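Side-chain contact in oxysterol-binding protein homolog 3 (Saccharomyces cerevisiae, PDB 4IC4), which carries lipids in a hydrophobic pocket of its OSBP-related domain and moves them between membranes in phosphoinositide-coupled transport: residues 101-106 with 248-253. Residues are numbered along the deposited sequence; the frame is centred on the assembly and turned at random.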
ATOM      1  N   PHE A 101       9.134  -5.781  -8.944  1.00  9.72           N
ATOM      2  CA  PHE A 101       7.870  -5.171  -8.552  1.00  9.73           C
ATOM      3  C   PHE A 101       7.566  -5.451  -7.084  1.00  8.88           C
ATOM      4  O   PHE A 101       7.182  -4.551  -6.341  1.00 10.42           O
ATOM      5  CB  PHE A 101       6.726  -5.708  -9.415  1.00  8.72           C
ATOM      6  CG  PHE A 101       5.371  -5.194  -9.008  1.00  8.10           C
ATOM      7  CD1 PHE A 101       4.974  -3.902  -9.341  1.00  8.74           C
ATOM      8  CD2 PHE A 101       4.511  -5.989  -8.259  1.00  9.32           C
ATOM      9  CE1 PHE A 101       3.734  -3.409  -8.931  1.00  8.54           C
ATOM     10  CE2 PHE A 101       3.266  -5.504  -7.843  1.00  9.86           C
ATOM     11  CZ  PHE A 101       2.878  -4.209  -8.183  1.00 10.04           C
ATOM     12  N   ALA A 102       7.755  -6.700  -6.667  1.00  9.90           N
ATOM     13  CA  ALA A 102       7.480  -7.104  -5.292  1.00  9.17           C
ATOM     14  C   ALA A 102       8.287  -6.339  -4.249  1.00  9.47           C
ATOM     15  O   ALA A 102       7.802  -6.072  -3.150  1.00  9.88           O
ATOM     16  CB  ALA A 102       7.721  -8.601  -5.135  1.00 10.45           C
ATOM     17  N   ILE A 103       9.520  -5.991  -4.596  1.00  9.97           N
ATOM     18  CA  ILE A 103      10.402  -5.266  -3.691  1.00 11.03           C
ATOM     19  C   ILE A 103      10.225  -3.748  -3.771  1.00  9.85           C
ATOM     20  O   ILE A 103      10.422  -3.040  -2.780  1.00 11.25           O
ATOM     21  CB  ILE A 103      11.881  -5.591  -4.011  1.00 14.92           C
ATOM     22  CG1 ILE A 103      12.151  -7.078  -3.769  1.00 15.40           C
ATOM     23  CG2 ILE A 103      12.809  -4.728  -3.168  1.00 17.62           C
ATOM     24  CD1 ILE A 103      13.505  -7.547  -4.277  1.00 21.38           C
ATOM     25  N   SER A 104       9.833  -3.257  -4.943  1.00 10.80           N
ATOM     26  CA  SER A 104       9.711  -1.821  -5.171  1.00 10.50           C
ATOM     27  C   SER A 104       8.919  -0.993  -4.175  1.00  9.62           C
ATOM     28  O   SER A 104       9.288   0.151  -3.905  1.00 10.55           O
ATOM     29  CB  SER A 104       9.172  -1.550  -6.581  1.00  9.67           C
ATOM     30  OG  SER A 104       7.832  -1.981  -6.723  1.00 10.30           O
ATOM     31  N   PHE A 105       7.847  -1.547  -3.621  1.00 10.51           N
ATOM     32  CA  PHE A 105       7.033  -0.777  -2.690  1.00 10.33           C
ATOM     33  C   PHE A 105       7.816  -0.281  -1.474  1.00 10.25           C
ATOM     34  O   PHE A 105       7.459   0.737  -0.879  1.00 10.08           O
ATOM     35  CB  PHE A 105       5.822  -1.591  -2.222  1.00 11.78           C
ATOM     36  CG  PHE A 105       6.121  -2.513  -1.085  1.00 11.33           C
ATOM     37  CD1 PHE A 105       6.809  -3.700  -1.295  1.00 11.25           C
ATOM     38  CD2 PHE A 105       5.749  -2.172   0.214  1.00 10.53           C
ATOM     39  CE1 PHE A 105       7.126  -4.537  -0.229  1.00 12.94           C
ATOM     40  CE2 PHE A 105       6.061  -3.003   1.290  1.00 13.33           C
ATOM     41  CZ  PHE A 105       6.752  -4.189   1.068  1.00 12.42           C
ATOM     42  N   LEU A 106       8.876  -0.993  -1.102  1.00  9.59           N
ATOM     43  CA  LEU A 106       9.678  -0.597   0.054  1.00  9.75           C
ATOM     44  C   LEU A 106      10.293   0.787  -0.111  1.00 10.28           C
ATOM     45  O   LEU A 106      10.532   1.488   0.871  1.00  9.63           O
ATOM     46  CB  LEU A 106      10.804  -1.604   0.295  1.00 10.64           C
ATOM     47  CG  LEU A 106      10.394  -2.992   0.773  1.00  9.89           C
ATOM     48  CD1 LEU A 106      11.596  -3.926   0.683  1.00 12.21           C
ATOM     49  CD2 LEU A 106       9.873  -2.913   2.201  1.00 12.58           C
ATOM     50  N   PHE A 248      20.140  -5.659  -0.885  1.00 15.13           N
ATOM     51  CA  PHE A 248      19.493  -6.962  -0.931  1.00 15.20           C
ATOM     52  C   PHE A 248      19.949  -7.725  -2.166  1.00 16.11           C
ATOM     53  O   PHE A 248      20.460  -7.136  -3.118  1.00 16.68           O
ATOM     54  CB  PHE A 248      17.970  -6.798  -0.937  1.00 15.40           C
ATOM     55  CG  PHE A 248      17.429  -6.176  -2.193  1.00 14.76           C
ATOM     56  CD1 PHE A 248      17.156  -6.956  -3.311  1.00 16.94           C
ATOM     57  CD2 PHE A 248      17.206  -4.807  -2.260  1.00 15.96           C
ATOM     58  CE1 PHE A 248      16.666  -6.376  -4.480  1.00 18.31           C
ATOM     59  CE2 PHE A 248      16.719  -4.219  -3.419  1.00 14.16           C
ATOM     60  CZ  PHE A 248      16.447  -5.003  -4.532  1.00 17.08           C
ATOM     61  N   LYS A 249      19.768  -9.039  -2.133  1.00 16.04           N
ATOM     62  CA  LYS A 249      20.154  -9.904  -3.236  1.00 17.27           C
ATOM     63  C   LYS A 249      18.954 -10.746  -3.637  1.00 15.82           C
ATOM     64  O   LYS A 249      18.102 -11.065  -2.806  1.00 18.23           O
ATOM     65  CB  LYS A 249      21.302 -10.827  -2.812  1.00 19.78           C
ATOM     66  CG  LYS A 249      22.592 -10.112  -2.435  1.00 23.79           C
ATOM     67  CD  LYS A 249      23.229  -9.433  -3.637  1.00 27.63           C
ATOM     68  CE  LYS A 249      24.609  -8.887  -3.290  1.00 29.85           C
ATOM     69  NZ  LYS A 249      25.275  -8.256  -4.461  1.00 33.16           N
ATOM     70  N   VAL A 250      18.878 -11.091  -4.915  1.00 15.32           N
ATOM     71  CA  VAL A 250      17.785 -11.908  -5.418  1.00 14.81           C
ATOM     72  C   VAL A 250      18.357 -13.092  -6.180  1.00 16.25           C
ATOM     73  O   VAL A 250      19.184 -12.922  -7.076  1.00 17.92           O
ATOM     74  CB  VAL A 250      16.871 -11.113  -6.375  1.00 15.05           C
ATOM     75  CG1 VAL A 250      15.683 -11.969  -6.797  1.00 14.38           C
ATOM     76  CG2 VAL A 250      16.400  -9.832  -5.703  1.00 13.65           C
ATOM     77  N   SER A 251      17.922 -14.290  -5.810  1.00 15.97           N
ATOM     78  CA  SER A 251      18.378 -15.503  -6.475  1.00 17.91           C
ATOM     79  C   SER A 251      17.201 -16.099  -7.234  1.00 18.26           C
ATOM     80  O   SER A 251      16.202 -16.501  -6.630  1.00 19.09           O
ATOM     81  CB  SER A 251      18.901 -16.507  -5.446  1.00 19.88           C
ATOM     82  OG  SER A 251      19.991 -15.968  -4.719  1.00 22.92           O
ATOM     83  N   ILE A 252      17.314 -16.137  -8.557  1.00 18.78           N
ATOM     84  CA  ILE A 252      16.261 -16.678  -9.407  1.00 19.83           C
ATOM     85  C   ILE A 252      16.553 -18.138  -9.721  1.00 21.21           C
ATOM     86  O   ILE A 252      17.593 -18.460 -10.291  1.00 19.92           O
ATOM     87  CB  ILE A 252      16.160 -15.898 -10.734  1.00 21.25           C
ATOM     88  CG1 ILE A 252      15.866 -14.421 -10.453  1.00 24.85           C
ATOM     89  CG2 ILE A 252      15.076 -16.502 -11.609  1.00 20.93           C
ATOM     90  CD1 ILE A 252      14.547 -14.173  -9.757  1.00 27.98           C
ATOM     91  N   ILE A 253      15.628 -19.017  -9.354  1.00 21.86           N
ATOM     92  CA  ILE A 253      15.805 -20.443  -9.584  1.00 23.83           C
ATOM     93  C   ILE A 253      14.707 -21.025 -10.466  1.00 23.82           C
ATOM     94  O   ILE A 253      13.594 -21.275 -10.002  1.00 23.05           O
ATOM     95  CB  ILE A 253      15.820 -21.215  -8.245  1.00 24.96           C
ATOM     96  CG1 ILE A 253      16.902 -20.642  -7.325  1.00 26.80           C
ATOM     97  CG2 ILE A 253      16.070 -22.695  -8.497  1.00 26.68           C
ATOM     98  CD1 ILE A 253      18.311 -20.779  -7.864  1.00 29.48           C
TER
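Phe-248, near the start of strand 247-253, offers the face of its ring to Ile-103, which comes from the opposite direction on helix 94-104. The CG2 methyl of Ile-103 sits over the ring in a CH-pi contact, 4.2 Å from the centroid of the Phe-248 ring and 26° off its normal. The other branch continues almost fully extended from CG1 (chi2 170°). It brings CD1 of Ile-103 to 3.4 Å from CE1 of Phe-248. A beta-branched isoleucine suits this place because its two arms spread over one ring, and the broad, flat phenylalanine gives both a surface to rest on. Were Phe-248 cut back to an alanine, both arms of Ile-103 would probably lose their main partner here, opening a gap between helix and strand. Lys-249 turns the other way, into a salt bridge with Glu-276, as fits a charged residue on the exposed side of the strand. Val-250 returns to the helix side, where its CG2 stands 4.0 Å from Ile-103 CD1 and also lies in the plane of the Phe-248 ring, at its edge. The short, branched valine thus flanks the aromatic ring without standing between it and the isoleucine. Ile-103 also touches Ile-233 and Phe-221 on strands 230-235 and 214-225, so its side chain meets three strands in succession. The contact is hydrophobic packing away from the phosphoinositide site: a helix laid against the inner, apolar face of the curled antiparallel barrel that characterises the OSBP-related domain.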